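Local coordinates for acetyltransferase (Klebsiella pneumoniae, PDB 5XUN), which probably transfers the acetyl group of acetyl-CoA to glycyl-tRNA(Gly), serving as the GNAT-family toxin of a type II toxin-antitoxin system, at residues 33-36 against 37-41; 99-102 against 103-106; 137-140 against 141-144. The protein carries 1 engineered substitution. All blocks are in the same frame, centred on the assembly; numbering follows the deposited sequence.

Contact 1. Residues 33-36 against 37-41; sequences KEHL and KRQHD
His35 and Gln39 join where one helix breaks and the next begins: His35 holds the N-cap position, and its carbonyl O receives the backbone N of Gln39 at 2.9 Å in a nearly straight bond. One residue on, Leu36 O takes His40 N at 2.9 Å, so the first turn of the new helix closes at once. This is the close-packed part. Gln39 runs extended past the cap, with CB and CG both 3.5 Å from His35 O, and Gln39 NE2 approaches the His35 ring obliquely, 3.7 Å from His35 CB. Leu36, with CG anti to the backbone N (chi1 176°), turns its branches into the protein core.

The solvent side is looser. Arg38 runs alongside His35 in the same direction, and a bend at chi3 (55°) brings its guanidinium to the edge of the imidazole, the two planes nearly perpendicular at 87°. Arg38 NH1 stands 2.8 Å from His35 ND1, at an angle too poor for a hydrogen bond. The bond Arg38 NH2 does give, to Glu34 O at 3.1 Å, is weak. A water bridges that same carbonyl to Arg38 N, crossing the break between the helices. Further along, Lys37 NZ forms a salt bridge with the carboxylate of Asp41 and also bonds to Asp12 O.

Leu36 packs on Phe31 of helix 26-34 and on Tyr62 and Thr64 of strand 59-71. His40 ND1 is bonded to Gly47 N of strand 46-51, and Gln39 OE1 is hydrogen-bonded to Tyr86 OH of the second subunit, whose Pro85 also packs on Gln39.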
loop_
_atom_site.group_PDB
_atom_site.type_symbol
_atom_site.label_atom_id
_atom_site.label_comp_id
_atom_site.label_asym_id
_atom_site.label_seq_id
_atom_site.Cartn_x
_atom_site.Cartn_y
_atom_site.Cartn_z
ATOM N N LYS B 33 21.991 -6.521 -7.671
ATOM C CA LYS B 33 23.159 -5.762 -8.119
ATOM C C LYS B 33 22.778 -4.505 -8.889
ATOM O O LYS B 33 23.400 -3.456 -8.707
ATOM C CB LYS B 33 24.054 -6.629 -9.007
ATOM C CG LYS B 33 24.763 -7.761 -8.300
ATOM C CD LYS B 33 25.751 -8.440 -9.236
ATOM C CE LYS B 33 25.075 -8.967 -10.494
ATOM N NZ LYS B 33 26.053 -9.639 -11.404
ATOM N N GLU B 34 21.787 -4.595 -9.773
ATOM C CA GLU B 34 21.520 -3.545 -10.742
ATOM C C GLU B 34 20.367 -2.631 -10.354
ATOM O O GLU B 34 20.433 -1.426 -10.601
ATOM C CB GLU B 34 21.182 -4.169 -12.099
ATOM C CG GLU B 34 22.006 -5.370 -12.490
ATOM C CD GLU B 34 22.254 -5.463 -13.985
ATOM O OE1 GLU B 34 23.306 -5.996 -14.388
ATOM O OE2 GLU B 34 21.360 -5.074 -14.766
ATOM N N HIS B 35 19.321 -3.165 -9.725
ATOM C CA HIS B 35 18.050 -2.462 -9.659
ATOM C C HIS B 35 17.505 -2.207 -8.263
ATOM O O HIS B 35 16.695 -1.289 -8.108
ATOM C CB HIS B 35 16.980 -3.233 -10.444
ATOM C CG HIS B 35 17.402 -3.620 -11.830
ATOM N ND1 HIS B 35 17.552 -2.700 -12.844
ATOM C CD2 HIS B 35 17.688 -4.827 -12.372
ATOM C CE1 HIS B 35 17.922 -3.319 -13.950
ATOM N NE2 HIS B 35 18.011 -4.611 -13.691
ATOM N N LEU B 36 17.911 -2.976 -7.252
ATOM C CA LEU B 36 17.281 -2.862 -5.942
ATOM C C LEU B 36 17.300 -1.425 -5.445
ATOM O O LEU B 36 16.253 -0.831 -5.164
ATOM C CB LEU B 36 17.982 -3.769 -4.933
ATOM C CG LEU B 36 17.422 -3.625 -3.513
ATOM C CD1 LEU B 36 15.948 -3.989 -3.505
ATOM C CD2 LEU B 36 18.193 -4.491 -2.545
ATOM N N LYS B 37 18.493 -0.837 -5.381
ATOM C CA LYS B 37 18.647 0.473 -4.772
ATOM C C LYS B 37 17.955 1.554 -5.591
ATOM O O LYS B 37 17.350 2.475 -5.028
ATOM C CB LYS B 37 20.134 0.773 -4.611
ATOM C CG LYS B 37 20.464 2.200 -4.285
ATOM C CD LYS B 37 20.124 2.552 -2.868
ATOM C CE LYS B 37 20.669 3.933 -2.555
ATOM N NZ LYS B 37 19.958 4.578 -1.413
ATOM N N ARG B 38 18.015 1.456 -6.918
ATOM C CA ARG B 38 17.420 2.500 -7.743
ATOM C C ARG B 38 15.900 2.468 -7.668
ATOM O O ARG B 38 15.251 3.519 -7.662
ATOM C CB ARG B 38 17.873 2.370 -9.195
ATOM C CG ARG B 38 17.195 3.394 -10.108
ATOM C CD ARG B 38 17.692 3.329 -11.537
ATOM N NE ARG B 38 17.575 1.991 -12.109
ATOM C CZ ARG B 38 18.579 1.124 -12.192
ATOM N NH1 ARG B 38 18.369 -0.065 -12.730
ATOM N NH2 ARG B 38 19.788 1.439 -11.732
ATOM N N GLN B 39 15.311 1.274 -7.645
ATOM C CA GLN B 39 13.858 1.198 -7.543
ATOM C C GLN B 39 13.378 1.541 -6.135
ATOM O O GLN B 39 12.270 2.060 -5.975
ATOM C CB GLN B 39 13.377 -0.183 -7.988
ATOM C CG GLN B 39 13.630 -0.424 -9.466
ATOM C CD GLN B 39 13.064 -1.734 -9.989
ATOM O OE1 GLN B 39 12.231 -2.377 -9.348
ATOM N NE2 GLN B 39 13.524 -2.136 -11.166
ATOM N N HIS B 40 14.189 1.243 -5.117
ATOM C CA HIS B 40 13.929 1.709 -3.756
ATOM C C HIS B 40 13.896 3.237 -3.682
ATOM O O HIS B 40 12.955 3.825 -3.137
ATOM C CB HIS B 40 14.998 1.130 -2.826
ATOM C CG HIS B 40 14.944 1.623 -1.410
ATOM N ND1 HIS B 40 14.275 0.948 -0.412
ATOM C CD2 HIS B 40 15.551 2.675 -0.808
ATOM C CE1 HIS B 40 14.446 1.576 0.737
ATOM N NE2 HIS B 40 15.213 2.631 0.525
ATOM N N ASP B 41 14.918 3.905 -4.233
ATOM C CA ASP B 41 14.925 5.366 -4.207
ATOM C C ASP B 41 13.848 5.953 -5.105
ATOM O O ASP B 41 13.396 7.079 -4.870
ATOM C CB ASP B 41 16.289 5.902 -4.630
ATOM C CG ASP B 41 17.360 5.585 -3.637
ATOM O OD1 ASP B 41 17.019 5.266 -2.476
ATOM O OD2 ASP B 41 18.546 5.670 -4.009
HETATM O O HOH W 1 20.318 -0.137 -7.952
#

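Contact 2. Residues 99-102 against 103-106; sequences IDKS and VQGQ. With ACO (acetyl coenzyme *a), chain E.
From Ile99, the end of strand 88-99, the backbone folds through a short 3-10 segment, closed by Val103 N bonding to Asp100 O at 2.9 Å and by a weak bond from Gln104 N to Lys101 O. The turn leads into the GNAT pyrophosphate-binding loop, the Gln/Arg-x-x-Gly-x-Gly/Ala signature, met here by Gln104, Gly107 and Gly109. The side chains of Gln104 and Ile99 run antiparallel alongside each other. With the Gln104 chain extended beyond CG (chi2 -176°), NE2 arrives at Ile99 O, 2.7 Å away at 173°; the oxygen lies in the plane of the amide, while the donor sits above the carbonyl plane. The same NE2 also bonds to Cys23 O, which holds the amide group between two carbonyls. Ile99 CG2 presses on Val103 CG1 at 3.5 Å, a tight carbon contact, and Trp108 touches both side chains.

Asp100 makes an Asx turn: OD2 accepts Ser102 N from above its plane and Ser102 OG on its anti lone pair, while OD1 takes Asp22 N. Acetyl-CoA is held before and after the turn: Ile99 N donates to the pantetheine carbonyl O9P at 2.9 Å and Gly105 N to the pyrophosphate oxygen O5A at 3.1 Å.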
loop_
_atom_site.group_PDB
_atom_site.type_symbol
_atom_site.label_atom_id
_atom_site.label_comp_id
_atom_site.label_asym_id
_atom_site.label_seq_id
_atom_site.Cartn_x
_atom_site.Cartn_y
_atom_site.Cartn_z
ATOM N N ILE B 99 17.665 -15.482 -0.269
ATOM C CA ILE B 99 18.670 -15.753 0.753
ATOM C C ILE B 99 19.914 -16.283 0.053
ATOM O O ILE B 99 19.811 -17.076 -0.885
ATOM C CB ILE B 99 18.157 -16.767 1.799
ATOM C CG1 ILE B 99 16.945 -16.217 2.548
ATOM C CG2 ILE B 99 19.257 -17.139 2.779
ATOM C CD1 ILE B 99 17.300 -15.170 3.586
ATOM N N ASP B 100 21.087 -15.835 0.493
ATOM C CA ASP B 100 22.327 -16.315 -0.106
ATOM C C ASP B 100 22.555 -17.797 0.187
ATOM O O ASP B 100 22.264 -18.279 1.286
ATOM C CB ASP B 100 23.518 -15.501 0.390
ATOM C CG ASP B 100 24.820 -15.945 -0.252
ATOM O OD1 ASP B 100 25.008 -15.660 -1.457
ATOM O OD2 ASP B 100 25.649 -16.576 0.440
ATOM N N LYS B 101 23.096 -18.513 -0.810
ATOM C CA LYS B 101 23.317 -19.956 -0.700
ATOM C C LYS B 101 24.104 -20.321 0.550
ATOM O O LYS B 101 23.829 -21.343 1.190
ATOM C CB LYS B 101 24.074 -20.472 -1.927
ATOM C CG LYS B 101 23.293 -20.611 -3.220
ATOM C CD LYS B 101 24.253 -21.102 -4.314
ATOM C CE LYS B 101 23.545 -21.495 -5.603
ATOM N NZ LYS B 101 22.850 -22.813 -5.493
ATOM N N SER B 102 25.083 -19.492 0.921
ATOM C CA SER B 102 25.917 -19.801 2.076
ATOM C C SER B 102 25.107 -19.951 3.352
ATOM O O SER B 102 25.612 -20.513 4.330
ATOM C CB SER B 102 26.970 -18.711 2.288
ATOM O OG SER B 102 26.418 -17.606 2.983
ATOM N N VAL B 103 23.885 -19.429 3.383
ATOM C CA VAL B 103 23.144 -19.395 4.633
ATOM C C VAL B 103 21.706 -19.894 4.457
ATOM O O VAL B 103 20.878 -19.763 5.365
ATOM C CB VAL B 103 23.228 -17.969 5.230
ATOM C CG1 VAL B 103 22.216 -17.018 4.625
ATOM C CG2 VAL B 103 23.134 -17.991 6.733
ATOM N N GLN B 104 21.416 -20.542 3.330
ATOM C CA GLN B 104 20.104 -21.151 3.127
ATOM C C GLN B 104 19.914 -22.410 3.979
ATOM O O GLN B 104 20.865 -22.999 4.501
ATOM C CB GLN B 104 19.896 -21.511 1.659
ATOM C CG GLN B 104 19.825 -20.313 0.753
ATOM C CD GLN B 104 19.516 -20.689 -0.668
ATOM O OE1 GLN B 104 19.332 -21.863 -0.986
ATOM N NE2 GLN B 104 19.475 -19.695 -1.544
ATOM N N GLY B 105 18.645 -22.810 4.119
ATOM C CA GLY B 105 18.265 -24.009 4.850
ATOM C C GLY B 105 18.361 -23.934 6.356
ATOM O O GLY B 105 18.403 -24.978 7.014
ATOM N N GLN B 106 18.368 -22.741 6.943
ATOM C CA GLN B 106 18.423 -22.557 8.387
ATOM C C GLN B 106 17.232 -21.788 8.934
ATOM O O GLN B 106 17.247 -21.413 10.112
ATOM C CB GLN B 106 19.694 -21.816 8.783
ATOM C CG GLN B 106 20.968 -22.479 8.369
ATOM C CD GLN B 106 22.132 -21.569 8.607
ATOM O OE1 GLN B 106 22.130 -20.723 9.500
ATOM N NE2 GLN B 106 23.134 -21.720 7.775
HETATM N N1A ACO E . 13.359 -22.598 11.471
HETATM C C2A ACO E . 12.785 -23.006 10.319
HETATM N N3A ACO E . 13.365 -23.849 9.441
HETATM C C4A ACO E . 14.605 -24.354 9.678
HETATM C C5A ACO E . 15.294 -23.951 10.920
HETATM C C6A ACO E . 14.591 -23.020 11.834
HETATM N N6A ACO E . 15.173 -22.615 12.990
HETATM N N7A ACO E . 16.485 -24.570 10.927
HETATM C C8A ACO E . 16.553 -25.297 9.791
HETATM N N9A ACO E . 15.438 -25.194 9.048
HETATM C C1B ACO E . 15.249 -25.875 7.732
HETATM C C2B ACO E . 14.036 -26.794 7.655
HETATM O O2B ACO E . 14.432 -28.166 7.799
HETATM C C3B ACO E . 13.453 -26.540 6.277
HETATM O O3B ACO E . 13.960 -27.504 5.356
HETATM P P3B ACO E . 13.080 -28.076 4.131
HETATM O O7A ACO E . 12.234 -29.161 4.755
HETATM O O8A ACO E . 12.288 -26.884 3.648
HETATM O O9A ACO E . 14.116 -28.569 3.146
HETATM C C4B ACO E . 14.003 -25.182 5.860
HETATM O O4B ACO E . 15.108 -24.879 6.713
HETATM C C5B ACO E . 12.992 -24.044 5.958
HETATM O O5B ACO E . 13.277 -23.106 4.922
HETATM P P1A ACO E . 14.175 -21.792 5.182
HETATM O O1A ACO E . 15.537 -22.209 5.671
HETATM O O2A ACO E . 13.388 -20.775 5.966
HETATM O O3A ACO E . 14.289 -21.258 3.677
HETATM P P2A ACO E . 15.676 -20.768 3.032
HETATM O O4A ACO E . 16.489 -20.022 4.056
HETATM O O5A ACO E . 16.296 -21.911 2.264
HETATM O O6A ACO E . 15.075 -19.712 1.979
HETATM C CBP ACO E . 14.326 -19.266 -0.225
HETATM C CCP ACO E . 14.161 -20.168 0.985
HETATM C CDP ACO E . 14.282 -17.807 0.207
HETATM C CEP ACO E . 13.221 -19.554 -1.230
HETATM C CAP ACO E . 15.683 -19.643 -0.810
HETATM O OAP ACO E . 15.609 -21.003 -1.255
HETATM C C9P ACO E . 16.074 -18.779 -1.970
HETATM O O9P ACO E . 16.629 -17.701 -1.802
HETATM N N8P ACO E . 15.791 -19.283 -3.162
HETATM C C7P ACO E . 16.370 -18.760 -4.379
HETATM C C6P ACO E . 15.646 -17.508 -4.854
HETATM C C5P ACO E . 14.161 -17.737 -4.739
HETATM O O5P ACO E . 13.611 -18.598 -5.409
HETATM N N4P ACO E . 13.526 -16.955 -3.870
HETATM C C3P ACO E . 12.119 -17.128 -3.572
HETATM C C2P ACO E . 11.219 -16.591 -4.673
HETATM S S1P ACO E . 10.510 -15.076 -4.119
HETATM C C ACO E . 9.207 -15.080 -5.137
HETATM O O ACO E . 8.948 -16.123 -5.706
HETATM C CH3 ACO E . 8.416 -13.815 -5.314
#

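Contact 3. Residues 137-140 against 141-144; sequences LNEK and AKAF. With ACO (acetyl coenzyme *a), chain E.
Lys142 NZ, gripped by several oxygens, meets Glu139 through a water that lies 2.8 Å from NZ and 3.0 Å from Glu139 OE2; Ser158 O, Glu156 O and Gln152 OE1 also bind this ammonium group. The pair stands on the first turn of helix 139-147, a helix of the GNAT fold that flanks the cofactor. The two side chains run abreast. The lysine is fully extended, and Glu139, bent at chi2 (-70°), brings its carboxylate against the lysine CD. Glu139 OE2 and Lys142 NZ stay 4.4 Å apart, beyond a salt bridge, and the water spans the gap.

Asn138 is the N-cap. Its CG sits between the backbone N and the carbonyl carbon (chi1 51°), which turns OD1 back over the helix start to accept Ala141 N at 2.9 Å, nearly in line with the side-chain C=O. Its own backbone O takes Lys142 N, and the next two rungs follow from Ala143 N to Glu139 O and from Phe144 N to Lys140 O. The cap gives a first-turn N-H an acceptor from the side chain, while Asn138 ND2 has a weak bond to Glu25 OE1.

Ala141 and Phe144 make the apolar part of the face toward acetyl-CoA, with Lys140 NZ 3.9 Å from the cofactor OAP. Ala141 CB lies 3.7 Å from C2P beside the thioester, and one face of the Phe144 ring is covered, offset toward the rim, by the cofactor carbon CCP, with the phosphate oxygen O2A at the ring edge. Just ahead of the cap, Leu137 N donates to the acetyl carbonyl O of the cofactor at 2.8 Å, with a bent N-H...O angle of 135°.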
loop_
_atom_site.group_PDB
_atom_site.type_symbol
_atom_site.label_atom_id
_atom_site.label_comp_id
_atom_site.label_asym_id
_atom_site.label_seq_id
_atom_site.Cartn_x
_atom_site.Cartn_y
_atom_site.Cartn_z
ATOM N N LEU B 137 8.062 -17.705 -7.870
ATOM C CA LEU B 137 8.929 -17.676 -9.042
ATOM C C LEU B 137 9.019 -19.042 -9.707
ATOM O O LEU B 137 9.193 -19.131 -10.928
ATOM C CB LEU B 137 10.318 -17.190 -8.638
ATOM C CG LEU B 137 11.129 -16.458 -9.703
ATOM C CD1 LEU B 137 10.574 -15.051 -9.909
ATOM C CD2 LEU B 137 12.594 -16.422 -9.306
ATOM N N ASN B 138 8.902 -20.107 -8.922
ATOM C CA ASN B 138 8.974 -21.476 -9.413
ATOM C C ASN B 138 8.325 -22.376 -8.372
ATOM O O ASN B 138 7.873 -21.914 -7.319
ATOM C CB ASN B 138 10.417 -21.885 -9.711
ATOM C CG ASN B 138 11.357 -21.615 -8.553
ATOM O OD1 ASN B 138 11.048 -21.900 -7.395
ATOM N ND2 ASN B 138 12.527 -21.074 -8.870
ATOM N N GLU B 139 8.303 -23.676 -8.665
ATOM C CA GLU B 139 7.607 -24.614 -7.791
ATOM C C GLU B 139 8.267 -24.720 -6.426
ATOM O O GLU B 139 7.576 -24.936 -5.423
ATOM C CB GLU B 139 7.531 -25.988 -8.455
ATOM C CG GLU B 139 6.441 -26.087 -9.502
ATOM C CD GLU B 139 5.053 -26.058 -8.891
ATOM O OE1 GLU B 139 4.896 -26.532 -7.743
ATOM O OE2 GLU B 139 4.120 -25.559 -9.557
ATOM N N LYS B 140 9.588 -24.565 -6.376
ATOM C CA LYS B 140 10.344 -24.617 -5.122
ATOM C C LYS B 140 9.944 -23.474 -4.189
ATOM O O LYS B 140 9.755 -23.677 -2.990
ATOM C CB LYS B 140 11.849 -24.568 -5.399
ATOM C CG LYS B 140 12.696 -25.258 -4.343
ATOM C CD LYS B 140 13.909 -24.420 -3.974
ATOM C CE LYS B 140 14.803 -25.147 -2.983
ATOM N NZ LYS B 140 14.565 -24.696 -1.584
ATOM N N ALA B 141 9.816 -22.274 -4.761
ATOM C CA ALA B 141 9.361 -21.117 -3.998
ATOM C C ALA B 141 7.900 -21.273 -3.592
ATOM O O ALA B 141 7.514 -20.916 -2.471
ATOM C CB ALA B 141 9.560 -19.841 -4.815
ATOM N N LYS B 142 7.080 -21.833 -4.480
ATOM C CA LYS B 142 5.663 -22.012 -4.183
ATOM C C LYS B 142 5.465 -22.929 -2.985
ATOM O O LYS B 142 4.693 -22.618 -2.072
ATOM C CB LYS B 142 4.943 -22.570 -5.406
ATOM C CG LYS B 142 3.511 -22.935 -5.142
ATOM C CD LYS B 142 2.793 -23.241 -6.431
ATOM C CE LYS B 142 1.413 -23.782 -6.147
ATOM N NZ LYS B 142 0.646 -23.919 -7.400
ATOM N N ALA B 143 6.166 -24.065 -2.965
ATOM C CA ALA B 143 6.063 -24.965 -1.822
ATOM C C ALA B 143 6.532 -24.278 -0.548
ATOM O O ALA B 143 5.977 -24.506 0.533
ATOM C CB ALA B 143 6.869 -26.238 -2.083
ATOM N N PHE B 144 7.561 -23.438 -0.661
ATOM C CA PHE B 144 8.032 -22.656 0.477
ATOM C C PHE B 144 6.910 -21.798 1.055
ATOM O O PHE B 144 6.687 -21.785 2.270
ATOM C CB PHE B 144 9.218 -21.793 0.038
ATOM C CG PHE B 144 9.633 -20.755 1.040
ATOM C CD1 PHE B 144 10.368 -21.109 2.159
ATOM C CD2 PHE B 144 9.322 -19.416 0.842
ATOM C CE1 PHE B 144 10.762 -20.155 3.073
ATOM C CE2 PHE B 144 9.718 -18.456 1.754
ATOM C CZ PHE B 144 10.433 -18.826 2.874
HETATM N N1A ACO E . 13.359 -22.598 11.471
HETATM C C2A ACO E . 12.785 -23.006 10.319
HETATM N N3A ACO E . 13.365 -23.849 9.441
HETATM C C4A ACO E . 14.605 -24.354 9.678
HETATM C C5A ACO E . 15.294 -23.951 10.920
HETATM C C6A ACO E . 14.591 -23.020 11.834
HETATM N N6A ACO E . 15.173 -22.615 12.990
HETATM N N7A ACO E . 16.485 -24.570 10.927
HETATM C C8A ACO E . 16.553 -25.297 9.791
HETATM N N9A ACO E . 15.438 -25.194 9.048
HETATM C C1B ACO E . 15.249 -25.875 7.732
HETATM C C2B ACO E . 14.036 -26.794 7.655
HETATM O O2B ACO E . 14.432 -28.166 7.799
HETATM C C3B ACO E . 13.453 -26.540 6.277
HETATM O O3B ACO E . 13.960 -27.504 5.356
HETATM P P3B ACO E . 13.080 -28.076 4.131
HETATM O O7A ACO E . 12.234 -29.161 4.755
HETATM O O8A ACO E . 12.288 -26.884 3.648
HETATM O O9A ACO E . 14.116 -28.569 3.146
HETATM C C4B ACO E . 14.003 -25.182 5.860
HETATM O O4B ACO E . 15.108 -24.879 6.713
HETATM C C5B ACO E . 12.992 -24.044 5.958
HETATM O O5B ACO E . 13.277 -23.106 4.922
HETATM P P1A ACO E . 14.175 -21.792 5.182
HETATM O O1A ACO E . 15.537 -22.209 5.671
HETATM O O2A ACO E . 13.388 -20.775 5.966
HETATM O O3A ACO E . 14.289 -21.258 3.677
HETATM P P2A ACO E . 15.676 -20.768 3.032
HETATM O O4A ACO E . 16.489 -20.022 4.056
HETATM O O5A ACO E . 16.296 -21.911 2.264
HETATM O O6A ACO E . 15.075 -19.712 1.979
HETATM C CBP ACO E . 14.326 -19.266 -0.225
HETATM C CCP ACO E . 14.161 -20.168 0.985
HETATM C CDP ACO E . 14.282 -17.807 0.207
HETATM C CEP ACO E . 13.221 -19.554 -1.230
HETATM C CAP ACO E . 15.683 -19.643 -0.810
HETATM O OAP ACO E . 15.609 -21.003 -1.255
HETATM C C9P ACO E . 16.074 -18.779 -1.970
HETATM O O9P ACO E . 16.629 -17.701 -1.802
HETATM N N8P ACO E . 15.791 -19.283 -3.162
HETATM C C7P ACO E . 16.370 -18.760 -4.379
HETATM C C6P ACO E . 15.646 -17.508 -4.854
HETATM C C5P ACO E . 14.161 -17.737 -4.739
HETATM O O5P ACO E . 13.611 -18.598 -5.409
HETATM N N4P ACO E . 13.526 -16.955 -3.870
HETATM C C3P ACO E . 12.119 -17.128 -3.572
HETATM C C2P ACO E . 11.219 -16.591 -4.673
HETATM S S1P ACO E . 10.510 -15.076 -4.119
HETATM C C ACO E . 9.207 -15.080 -5.137
HETATM O O ACO E . 8.948 -16.123 -5.706
HETATM C CH3 ACO E . 8.416 -13.815 -5.314
HETATM O O HOH W 2 1.391 -26.331 -8.537
#

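In the fold
From the N terminus the chain first reaches contact 1, the break between helices 26-34 and 36-41, which lies beside strands 46-51 and 59-71 and borders the second subunit. Contact 2 then closes the turn from strand 88-99 into helix 108-126, and contact 3 starts helix 139-147 just after strand 131-135. The three follow in series, none nesting in or crossing another. Contacts 2 and 3 do not touch, their nearest atoms about 6 Å apart, but acetyl-CoA joins them: residues 99-106 hold pantetheine and pyrophosphate, residues 137-144 meet the acetyl group and, through Ala141 and Phe144, the chain between it and the pyrophosphate. Contact 1, centred 22 and 24 Å from them, stays clear of the cofactor.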